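Local atomic coordinates of phosphoribosylformylglycinamidine synthase 2 (Thermus thermophilus, PDB entry 3VIU), a protein that belongs to the PurM-like (AIR synthase related) superfamily, with two tandem pairs of N- and C-terminal domains in one chain, and binds adenosine-5'-diphosphate and magnesium. Residues 164-172 with 527-538; 54-65 with 509-520. All coordinates share one frame; numbering follows the deposited sequence.

Interaction 1. Residues 164-172 with 527-538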
loop_
_atom_site.group_PDB
_atom_site.type_symbol
_atom_site.label_atom_id
_atom_site.label_comp_id
_atom_site.label_asym_id
_atom_site.label_seq_id
_atom_site.Cartn_x
_atom_site.Cartn_y
_atom_site.Cartn_z
ATOM N N HIS A 164 -16.325 -4.480 -5.495
ATOM C CA HIS A 164 -17.324 -3.436 -5.327
ATOM C C HIS A 164 -17.790 -2.796 -6.637
ATOM O O HIS A 164 -17.028 -2.642 -7.595
ATOM C CB HIS A 164 -16.759 -2.367 -4.371
ATOM C CG HIS A 164 -17.757 -1.346 -3.917
ATOM N ND1 HIS A 164 -18.182 -0.307 -4.720
ATOM C CD2 HIS A 164 -18.383 -1.182 -2.727
ATOM C CE1 HIS A 164 -19.023 0.455 -4.041
ATOM N NE2 HIS A 164 -19.161 -0.053 -2.828
ATOM N N GLU A 165 -19.064 -2.427 -6.636
ATOM C CA GLU A 165 -19.757 -1.796 -7.751
ATOM C C GLU A 165 -19.030 -0.575 -8.303
ATOM O O GLU A 165 -18.943 -0.395 -9.518
ATOM C CB GLU A 165 -21.179 -1.425 -7.283
ATOM C CG GLU A 165 -21.892 -0.308 -8.033
ATOM C CD GLU A 165 -21.512 1.088 -7.557
ATOM O OE1 GLU A 165 -21.543 1.343 -6.334
ATOM O OE2 GLU A 165 -21.198 1.942 -8.419
ATOM N N GLY A 166 -18.498 0.253 -7.409
ATOM C CA GLY A 166 -17.809 1.457 -7.839
ATOM C C GLY A 166 -16.499 1.264 -8.588
ATOM O O GLY A 166 -15.921 2.230 -9.091
ATOM N N TYR A 167 -16.029 0.027 -8.682
ATOM C CA TYR A 167 -14.770 -0.245 -9.353
ATOM C C TYR A 167 -14.957 -0.956 -10.683
ATOM O O TYR A 167 -13.978 -1.319 -11.337
ATOM C CB TYR A 167 -13.867 -1.098 -8.451
ATOM C CG TYR A 167 -13.473 -0.448 -7.135
ATOM C CD1 TYR A 167 -12.639 0.670 -7.099
ATOM C CD2 TYR A 167 -13.903 -0.987 -5.919
ATOM C CE1 TYR A 167 -12.238 1.234 -5.878
ATOM C CE2 TYR A 167 -13.510 -0.433 -4.698
ATOM C CZ TYR A 167 -12.679 0.671 -4.680
ATOM O OH TYR A 167 -12.288 1.189 -3.466
ATOM N N ARG A 168 -16.208 -1.160 -11.079
ATOM C CA ARG A 168 -16.504 -1.838 -12.340
ATOM C C ARG A 168 -15.703 -1.244 -13.509
ATOM O O ARG A 168 -15.023 -1.976 -14.222
ATOM C CB ARG A 168 -18.004 -1.757 -12.652
ATOM C CG ARG A 168 -18.467 -2.660 -13.795
ATOM C CD ARG A 168 -19.838 -2.238 -14.328
ATOM N NE ARG A 168 -20.776 -1.915 -13.252
ATOM C CZ ARG A 168 -21.263 -2.806 -12.396
ATOM N NH1 ARG A 168 -22.103 -2.432 -11.444
ATOM N NH2 ARG A 168 -20.913 -4.076 -12.502
ATOM N N GLU A 169 -15.774 0.072 -13.694
ATOM C CA GLU A 169 -15.058 0.740 -14.788
ATOM C C GLU A 169 -13.586 1.006 -14.550
ATOM O O GLU A 169 -12.781 0.942 -15.476
ATOM C CB GLU A 169 -15.728 2.069 -15.144
ATOM C CG GLU A 169 -16.845 1.920 -16.135
ATOM C CD GLU A 169 -17.851 0.899 -15.685
ATOM O OE1 GLU A 169 -18.407 1.064 -14.577
ATOM O OE2 GLU A 169 -18.082 -0.071 -16.435
ATOM N N ASN A 170 -13.226 1.322 -13.317
ATOM C CA ASN A 170 -11.832 1.602 -13.017
ATOM C C ASN A 170 -11.314 0.738 -11.876
ATOM O O ASN A 170 -11.459 1.090 -10.708
ATOM C CB ASN A 170 -11.663 3.081 -12.663
ATOM C CG ASN A 170 -12.212 4.009 -13.742
ATOM O OD1 ASN A 170 -13.424 4.105 -13.943
ATOM N ND2 ASN A 170 -11.316 4.692 -14.444
ATOM N N PRO A 171 -10.710 -0.416 -12.201
ATOM C CA PRO A 171 -10.194 -1.271 -11.134
ATOM C C PRO A 171 -8.939 -0.643 -10.524
ATOM O O PRO A 171 -8.347 0.279 -11.098
ATOM C CB PRO A 171 -9.910 -2.584 -11.863
ATOM C CG PRO A 171 -9.494 -2.116 -13.220
ATOM C CD PRO A 171 -10.521 -1.049 -13.518
ATOM N N LEU A 172 -8.538 -1.128 -9.358
ATOM C CA LEU A 172 -7.351 -0.592 -8.721
ATOM C C LEU A 172 -6.348 -1.686 -8.421
ATOM O O LEU A 172 -6.707 -2.778 -7.985
ATOM C CB LEU A 172 -7.707 0.124 -7.416
ATOM C CG LEU A 172 -8.604 1.362 -7.448
ATOM C CD1 LEU A 172 -8.694 1.927 -6.044
ATOM C CD2 LEU A 172 -8.047 2.408 -8.402
ATOM N N TYR A 527 -8.082 10.756 -11.457
ATOM C CA TYR A 527 -8.790 10.510 -12.711
ATOM C C TYR A 527 -9.262 9.069 -12.861
ATOM O O TYR A 527 -9.386 8.564 -13.977
ATOM C CB TYR A 527 -7.901 10.893 -13.904
ATOM C CG TYR A 527 -7.567 12.360 -13.943
ATOM C CD1 TYR A 527 -8.498 13.297 -14.404
ATOM C CD2 TYR A 527 -6.339 12.823 -13.478
ATOM C CE1 TYR A 527 -8.214 14.664 -14.398
ATOM C CE2 TYR A 527 -6.042 14.182 -13.465
ATOM C CZ TYR A 527 -6.983 15.099 -13.925
ATOM O OH TYR A 527 -6.688 16.443 -13.902
ATOM N N ASN A 528 -9.515 8.406 -11.741
ATOM C CA ASN A 528 -10.008 7.036 -11.787
ATOM C C ASN A 528 -11.525 7.095 -11.843
ATOM O O ASN A 528 -12.206 6.900 -10.842
ATOM C CB ASN A 528 -9.546 6.252 -10.556
ATOM C CG ASN A 528 -8.064 5.948 -10.593
ATOM O OD1 ASN A 528 -7.617 5.139 -11.397
ATOM N ND2 ASN A 528 -7.292 6.609 -9.732
ATOM N N GLU A 529 -12.043 7.405 -13.026
ATOM C CA GLU A 529 -13.477 7.491 -13.244
ATOM C C GLU A 529 -13.753 7.490 -14.735
ATOM O O GLU A 529 -12.876 7.795 -15.543
ATOM C CB GLU A 529 -14.052 8.774 -12.620
ATOM C CG GLU A 529 -13.711 10.063 -13.360
ATOM C CD GLU A 529 -14.370 11.296 -12.739
ATOM O OE1 GLU A 529 -14.069 11.601 -11.568
ATOM O OE2 GLU A 529 -15.189 11.958 -13.416
ATOM N N SER A 530 -14.977 7.133 -15.095
ATOM C CA SER A 530 -15.386 7.123 -16.487
ATOM C C SER A 530 -16.884 7.393 -16.556
ATOM O O SER A 530 -17.667 6.835 -15.782
ATOM C CB SER A 530 -15.062 5.776 -17.125
ATOM O OG SER A 530 -15.803 4.743 -16.513
ATOM N N GLY A 531 -17.273 8.273 -17.474
ATOM C CA GLY A 531 -18.676 8.606 -17.631
ATOM C C GLY A 531 -19.305 9.229 -16.398
ATOM O O GLY A 531 -20.467 8.968 -16.091
ATOM N N GLY A 532 -18.549 10.060 -15.688
ATOM C CA GLY A 532 -19.096 10.690 -14.501
ATOM C C GLY A 532 -19.199 9.747 -13.314
ATOM O O GLY A 532 -19.666 10.143 -12.246
ATOM N N LYS A 533 -18.791 8.493 -13.492
ATOM C CA LYS A 533 -18.828 7.535 -12.384
ATOM C C LYS A 533 -17.465 7.514 -11.689
ATOM O O LYS A 533 -16.464 7.134 -12.288
ATOM C CB LYS A 533 -19.163 6.128 -12.884
ATOM C CG LYS A 533 -19.280 5.118 -11.752
ATOM C CD LYS A 533 -19.486 3.710 -12.265
ATOM C CE LYS A 533 -19.495 2.717 -11.123
ATOM N NZ LYS A 533 -19.647 1.328 -11.609
ATOM N N ARG A 534 -17.434 7.931 -10.426
ATOM C CA ARG A 534 -16.187 7.969 -9.663
ATOM C C ARG A 534 -16.032 6.727 -8.794
ATOM O O ARG A 534 -17.009 6.237 -8.234
ATOM C CB ARG A 534 -16.145 9.212 -8.761
ATOM C CG ARG A 534 -16.445 10.531 -9.466
ATOM C CD ARG A 534 -16.141 11.730 -8.578
ATOM N NE ARG A 534 -16.817 11.657 -7.286
ATOM C CZ ARG A 534 -18.136 11.691 -7.126
ATOM N NH1 ARG A 534 -18.663 11.614 -5.911
ATOM N NH2 ARG A 534 -18.929 11.803 -8.183
ATOM N N ILE A 535 -14.808 6.211 -8.689
ATOM C CA ILE A 535 -14.564 5.039 -7.849
ATOM C C ILE A 535 -14.716 5.507 -6.415
ATOM O O ILE A 535 -14.631 6.695 -6.140
ATOM C CB ILE A 535 -13.123 4.496 -7.979
ATOM C CG1 ILE A 535 -12.134 5.587 -7.561
ATOM C CG2 ILE A 535 -12.860 3.994 -9.408
ATOM C CD1 ILE A 535 -10.703 5.139 -7.507
ATOM N N PRO A 536 -14.976 4.581 -5.485
ATOM C CA PRO A 536 -15.112 5.003 -4.089
ATOM C C PRO A 536 -13.763 5.594 -3.703
ATOM O O PRO A 536 -12.737 5.083 -4.126
ATOM C CB PRO A 536 -15.370 3.688 -3.357
ATOM C CG PRO A 536 -16.133 2.899 -4.372
ATOM C CD PRO A 536 -15.346 3.164 -5.646
ATOM N N PRO A 537 -13.744 6.687 -2.931
ATOM C CA PRO A 537 -12.447 7.257 -2.549
ATOM C C PRO A 537 -11.647 6.128 -1.904
ATOM O O PRO A 537 -12.153 5.427 -1.037
ATOM C CB PRO A 537 -12.830 8.351 -1.560
ATOM C CG PRO A 537 -14.152 8.815 -2.094
ATOM C CD PRO A 537 -14.852 7.508 -2.419
ATOM N N THR A 538 -10.406 5.943 -2.333
ATOM C CA THR A 538 -9.623 4.846 -1.796
ATOM C C THR A 538 -8.228 5.204 -1.301
ATOM O O THR A 538 -7.308 5.435 -2.088
ATOM C CB THR A 538 -9.501 3.719 -2.844
ATOM O OG1 THR A 538 -10.807 3.269 -3.208
ATOM C CG2 THR A 538 -8.731 2.544 -2.279
HETATM O O HOH W 1 -8.556 3.793 -13.308
#
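One face of the Y167 ring is covered by P536, whose CD stands 3.8 Å from the ring centroid, 17° off the normal, in a CH-pi contact displaced toward the rim. At the ring's edge, in its plane, lie N170 O and T538 OG1, and Y167 OH donates to the latter at 2.6 Å; OG1 in turn donates to P536 O, which fixes the rotation of the T538 hydroxyl. P536 CG also meets the H164 ring obliquely, near ND1 and CE1, while H164 ND1 accepts from G166 N and H164 NE2 bonds E587. I535 CA points its hydrogen at G166 O. I535 CG2 packs on N170 CB (3.6 Å) and I535 CD1 on L172 CD2. A water bridges N170 ND2 and N528 OD1; N528 ND2 is bonded to S525 OG and L489 O.

The K533 chain, extended beyond CG (chi2 to chi4 near 180°), carries NZ across to E165 O at 2.8 Å and E169 OE1 at 3.2 Å, with a longer salt bridge to E165 OE2. K533 NZ meets E165 O on one side of the carbonyl plane, R168 N on the other. R168 NE lies near the ammonium, but its guanidinium pairs with E131. Residues 529-534 form a beta hairpin with a two-residue type I' loop, G531-G532; this hairpin of the second PurM-N-like domain docks on the loop between strands 156-163 and 172-182 of the first.

Interaction 2. Residues 54-65 with 509-520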
loop_
_atom_site.group_PDB
_atom_site.type_symbol
_atom_site.label_atom_id
_atom_site.label_comp_id
_atom_site.label_asym_id
_atom_site.label_seq_id
_atom_site.Cartn_x
_atom_site.Cartn_y
_atom_site.Cartn_z
ATOM N N LEU A 54 -0.335 16.584 5.913
ATOM C CA LEU A 54 0.004 15.332 6.589
ATOM C C LEU A 54 1.246 15.421 7.476
ATOM O O LEU A 54 2.326 15.765 7.010
ATOM C CB LEU A 54 0.187 14.213 5.559
ATOM C CG LEU A 54 -1.064 13.836 4.748
ATOM C CD1 LEU A 54 -0.704 12.815 3.684
ATOM C CD2 LEU A 54 -2.140 13.280 5.674
ATOM N N PRO A 55 1.102 15.118 8.779
ATOM C CA PRO A 55 2.196 15.151 9.763
ATOM C C PRO A 55 3.342 14.206 9.361
ATOM O O PRO A 55 3.086 13.063 9.007
ATOM C CB PRO A 55 1.510 14.698 11.046
ATOM C CG PRO A 55 0.117 15.176 10.865
ATOM C CD PRO A 55 -0.178 14.812 9.440
ATOM N N LYS A 56 4.590 14.674 9.442
ATOM C CA LYS A 56 5.744 13.856 9.050
ATOM C C LYS A 56 6.723 13.489 10.170
ATOM O O LYS A 56 7.523 12.574 10.007
ATOM C CB LYS A 56 6.550 14.561 7.951
ATOM C CG LYS A 56 5.789 15.591 7.132
ATOM C CD LYS A 56 5.207 15.024 5.842
ATOM C CE LYS A 56 4.577 16.144 4.993
ATOM N NZ LYS A 56 3.976 15.669 3.701
ATOM N N GLU A 57 6.675 14.205 11.289
ATOM C CA GLU A 57 7.592 13.947 12.399
ATOM C C GLU A 57 7.296 12.659 13.164
ATOM O O GLU A 57 6.140 12.309 13.392
ATOM C CB GLU A 57 7.588 15.131 13.375
ATOM C CG GLU A 57 7.937 16.483 12.737
ATOM C CD GLU A 57 7.884 17.647 13.732
ATOM O OE1 GLU A 57 6.838 17.803 14.407
ATOM O OE2 GLU A 57 8.880 18.408 13.835
ATOM N N GLY A 58 8.361 11.967 13.562
ATOM C CA GLY A 58 8.230 10.720 14.301
ATOM C C GLY A 58 9.584 10.218 14.769
ATOM O O GLY A 58 10.575 10.363 14.058
ATOM N N GLU A 59 9.626 9.619 15.956
ATOM C CA GLU A 59 10.871 9.113 16.536
ATOM C C GLU A 59 11.648 8.164 15.626
ATOM O O GLU A 59 12.873 8.247 15.533
ATOM C CB GLU A 59 10.592 8.388 17.859
ATOM C CG GLU A 59 9.769 9.175 18.876
ATOM C CD GLU A 59 10.470 10.434 19.383
ATOM O OE1 GLU A 59 11.587 10.315 19.942
ATOM O OE2 GLU A 59 9.896 11.539 19.227
ATOM N N ALA A 60 10.941 7.266 14.954
ATOM C CA ALA A 60 11.589 6.285 14.090
ATOM C C ALA A 60 11.834 6.690 12.645
ATOM O O ALA A 60 12.370 5.897 11.874
ATOM C CB ALA A 60 10.796 4.987 14.118
ATOM N N VAL A 61 11.457 7.904 12.260
ATOM C CA VAL A 61 11.650 8.326 10.872
ATOM C C VAL A 61 13.099 8.649 10.532
ATOM O O VAL A 61 13.745 9.434 11.217
ATOM C CB VAL A 61 10.786 9.564 10.527
ATOM C CG1 VAL A 61 11.043 9.987 9.091
ATOM C CG2 VAL A 61 9.308 9.248 10.721
ATOM N N LEU A 62 13.608 8.035 9.468
ATOM C CA LEU A 62 14.981 8.287 9.026
ATOM C C LEU A 62 14.920 9.013 7.695
ATOM O O LEU A 62 15.827 9.769 7.346
ATOM C CB LEU A 62 15.763 6.980 8.848
ATOM C CG LEU A 62 15.996 6.082 10.063
ATOM C CD1 LEU A 62 16.810 4.874 9.642
ATOM C CD2 LEU A 62 16.713 6.852 11.158
ATOM N N GLN A 63 13.831 8.771 6.965
ATOM C CA GLN A 63 13.600 9.369 5.653
ATOM C C GLN A 63 12.105 9.447 5.365
ATOM O O GLN A 63 11.418 8.426 5.360
ATOM C CB GLN A 63 14.276 8.525 4.575
ATOM C CG GLN A 63 14.347 9.198 3.225
ATOM C CD GLN A 63 14.914 10.595 3.331
ATOM O OE1 GLN A 63 14.179 11.559 3.560
ATOM N NE2 GLN A 63 16.233 10.711 3.192
ATOM N N GLY A 64 11.608 10.658 5.125
ATOM C CA GLY A 64 10.198 10.846 4.833
ATOM C C GLY A 64 9.943 11.127 3.360
ATOM O O GLY A 64 10.783 10.804 2.517
ATOM N N PRO A 65 8.790 11.725 3.009
ATOM C CA PRO A 65 8.488 12.022 1.607
ATOM C C PRO A 65 9.590 12.861 0.968
ATOM O O PRO A 65 10.129 13.775 1.594
ATOM C CB PRO A 65 7.162 12.777 1.692
ATOM C CG PRO A 65 6.521 12.192 2.907
ATOM C CD PRO A 65 7.676 12.139 3.879
ATOM N N LYS A 509 -4.766 12.863 8.051
ATOM C CA LYS A 509 -4.158 13.826 8.949
ATOM C C LYS A 509 -4.686 13.625 10.364
ATOM O O LYS A 509 -3.922 13.478 11.323
ATOM C CB LYS A 509 -4.488 15.242 8.476
ATOM C CG LYS A 509 -4.123 16.344 9.453
ATOM C CD LYS A 509 -4.798 17.648 9.059
ATOM C CE LYS A 509 -4.384 18.800 9.974
ATOM N NZ LYS A 509 -4.627 18.537 11.427
ATOM N N GLU A 510 -6.008 13.605 10.475
ATOM C CA GLU A 510 -6.665 13.452 11.760
ATOM C C GLU A 510 -6.331 12.144 12.466
ATOM O O GLU A 510 -6.086 12.140 13.669
ATOM C CB GLU A 510 -8.171 13.598 11.574
ATOM C CG GLU A 510 -8.962 13.608 12.859
ATOM C CD GLU A 510 -10.363 14.155 12.656
ATOM O OE1 GLU A 510 -11.182 14.053 13.595
ATOM O OE2 GLU A 510 -10.641 14.696 11.555
ATOM N N ALA A 511 -6.312 11.038 11.726
ATOM C CA ALA A 511 -5.990 9.744 12.320
ATOM C C ALA A 511 -4.508 9.709 12.677
ATOM O O ALA A 511 -4.113 9.189 13.719
ATOM C CB ALA A 511 -6.319 8.618 11.349
ATOM N N SER A 512 -3.693 10.273 11.798
ATOM C CA SER A 512 -2.256 10.312 11.997
ATOM C C SER A 512 -1.877 11.083 13.253
ATOM O O SER A 512 -1.041 10.634 14.039
ATOM C CB SER A 512 -1.586 10.953 10.783
ATOM O OG SER A 512 -0.194 11.080 10.984
ATOM N N GLU A 513 -2.492 12.249 13.435
ATOM C CA GLU A 513 -2.196 13.084 14.587
ATOM C C GLU A 513 -2.623 12.415 15.886
ATOM O O GLU A 513 -1.881 12.406 16.870
ATOM C CB GLU A 513 -2.891 14.435 14.439
ATOM C CG GLU A 513 -2.503 15.448 15.497
ATOM C CD GLU A 513 -3.149 16.811 15.272
ATOM O OE1 GLU A 513 -2.926 17.725 16.106
ATOM O OE2 GLU A 513 -3.875 16.968 14.263
ATOM N N ALA A 514 -3.813 11.831 15.885
ATOM C CA ALA A 514 -4.316 11.184 17.085
ATOM C C ALA A 514 -3.511 9.960 17.511
ATOM O O ALA A 514 -3.232 9.789 18.697
ATOM C CB ALA A 514 -5.766 10.810 16.897
ATOM N N LEU A 515 -3.139 9.113 16.553
ATOM C CA LEU A 515 -2.382 7.898 16.857
ATOM C C LEU A 515 -0.872 8.113 16.942
ATOM O O LEU A 515 -0.135 7.218 17.353
ATOM C CB LEU A 515 -2.665 6.820 15.812
ATOM C CG LEU A 515 -4.105 6.341 15.669
ATOM C CD1 LEU A 515 -4.204 5.391 14.483
ATOM C CD2 LEU A 515 -4.550 5.661 16.955
ATOM N N GLY A 516 -0.407 9.293 16.559
ATOM C CA GLY A 516 1.019 9.547 16.608
ATOM C C GLY A 516 1.780 8.635 15.665
ATOM O O GLY A 516 2.762 8.003 16.052
ATOM N N VAL A 517 1.306 8.553 14.427
ATOM C CA VAL A 517 1.941 7.742 13.392
ATOM C C VAL A 517 2.038 8.637 12.159
ATOM O O VAL A 517 1.021 9.008 11.582
ATOM C CB VAL A 517 1.090 6.503 13.040
ATOM C CG1 VAL A 517 1.789 5.684 11.972
ATOM C CG2 VAL A 517 0.846 5.666 14.284
ATOM N N PRO A 518 3.261 8.997 11.745
ATOM C CA PRO A 518 3.498 9.863 10.580
ATOM C C PRO A 518 3.638 9.186 9.211
ATOM O O PRO A 518 3.952 7.998 9.133
ATOM C CB PRO A 518 4.779 10.585 10.969
ATOM C CG PRO A 518 5.559 9.469 11.631
ATOM C CD PRO A 518 4.508 8.789 12.505
ATOM N N VAL A 519 3.398 9.959 8.145
ATOM C CA VAL A 519 3.554 9.483 6.763
ATOM C C VAL A 519 5.037 9.477 6.473
ATOM O O VAL A 519 5.775 10.331 6.950
ATOM C CB VAL A 519 3.007 10.440 5.681
ATOM C CG1 VAL A 519 1.925 9.751 4.877
ATOM C CG2 VAL A 519 2.567 11.748 6.287
ATOM N N VAL A 520 5.467 8.553 5.637
ATOM C CA VAL A 520 6.869 8.481 5.311
ATOM C C VAL A 520 7.020 8.398 3.792
ATOM O O VAL A 520 8.090 8.658 3.237
ATOM C CB VAL A 520 7.490 7.271 6.037
ATOM C CG1 VAL A 520 7.230 5.994 5.269
ATOM C CG2 VAL A 520 8.941 7.522 6.289
HETATM O O HOH W 2 8.352 11.418 7.481
#
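L54 CB rests on V519 CG2 at 3.5 Å, the start of the apolar packing, and L54 CD2 reaches the backbone of K509 on helix 495-515. P518 CG meets V61 CG2 at 3.9 Å as the two side chains pass antiparallel, side by side. V61 has CG2 anti to its carbonyl carbon and CG1 anti to its backbone N, an orientation that turns CG2 to the proline and leaves CG1 near V520 CG2.

Other van der Waals contacts set prolines against polar atoms. The P55 ring lies over the same helix, its CB 4.0 Å from S512 OG. P518 packs against the backbone of 56-58, with CB and CG approaching E57 O. P65 closes this side with CG and CD against the V520 carbonyl.

Among the polar interactions, one direct hydrogen bond joins the segments: V519 N donates to P55 O at 3.2 Å, nearly straight at hydrogen (161°) and arriving almost end-on to the carbonyl. A water donates to both K56 O (2.9 Å) and V519 O (2.8 Å), linking the two segments a second time. G64 CA makes a bent CA-H...O contact with V520 O.

Within 509-520, K509 NZ pairs with E513 OE2, so both charged ends are engaged along the helix.

The polar link is thus carried by backbone groups and one water, while prolines, valines and L54 supply the side-chain surface. This chemistry seats residues 54-65 against the start of edge strand 519-525 beside the bound adenosine-5'-diphosphate, which V519 touches.

Interactions 1 and 2 have centres 29 Å apart and nearest atoms about 11 Å apart, without touching. Their segments alternate along the chain, 54-65, 164-172, 509-520, then 527-538. Both contacts bring the N-terminal part of the chain, including the edges of the first domain's sheet, onto the second PurM-N-like domain. The two domains' six-stranded sheets share the strand order 1-2-3-6-4-5. Strand 519-525, an outermost strand of the second sheet, starts in interaction 2 and leads toward the hairpin of interaction 1, while 61-63 and 156-163, the outermost strands of the first sheet, lie in or just before the partner segments. Together the contacts join the pseudo-repeated domains at two separate places, one of them beside the bound adenosine-5'-diphosphate.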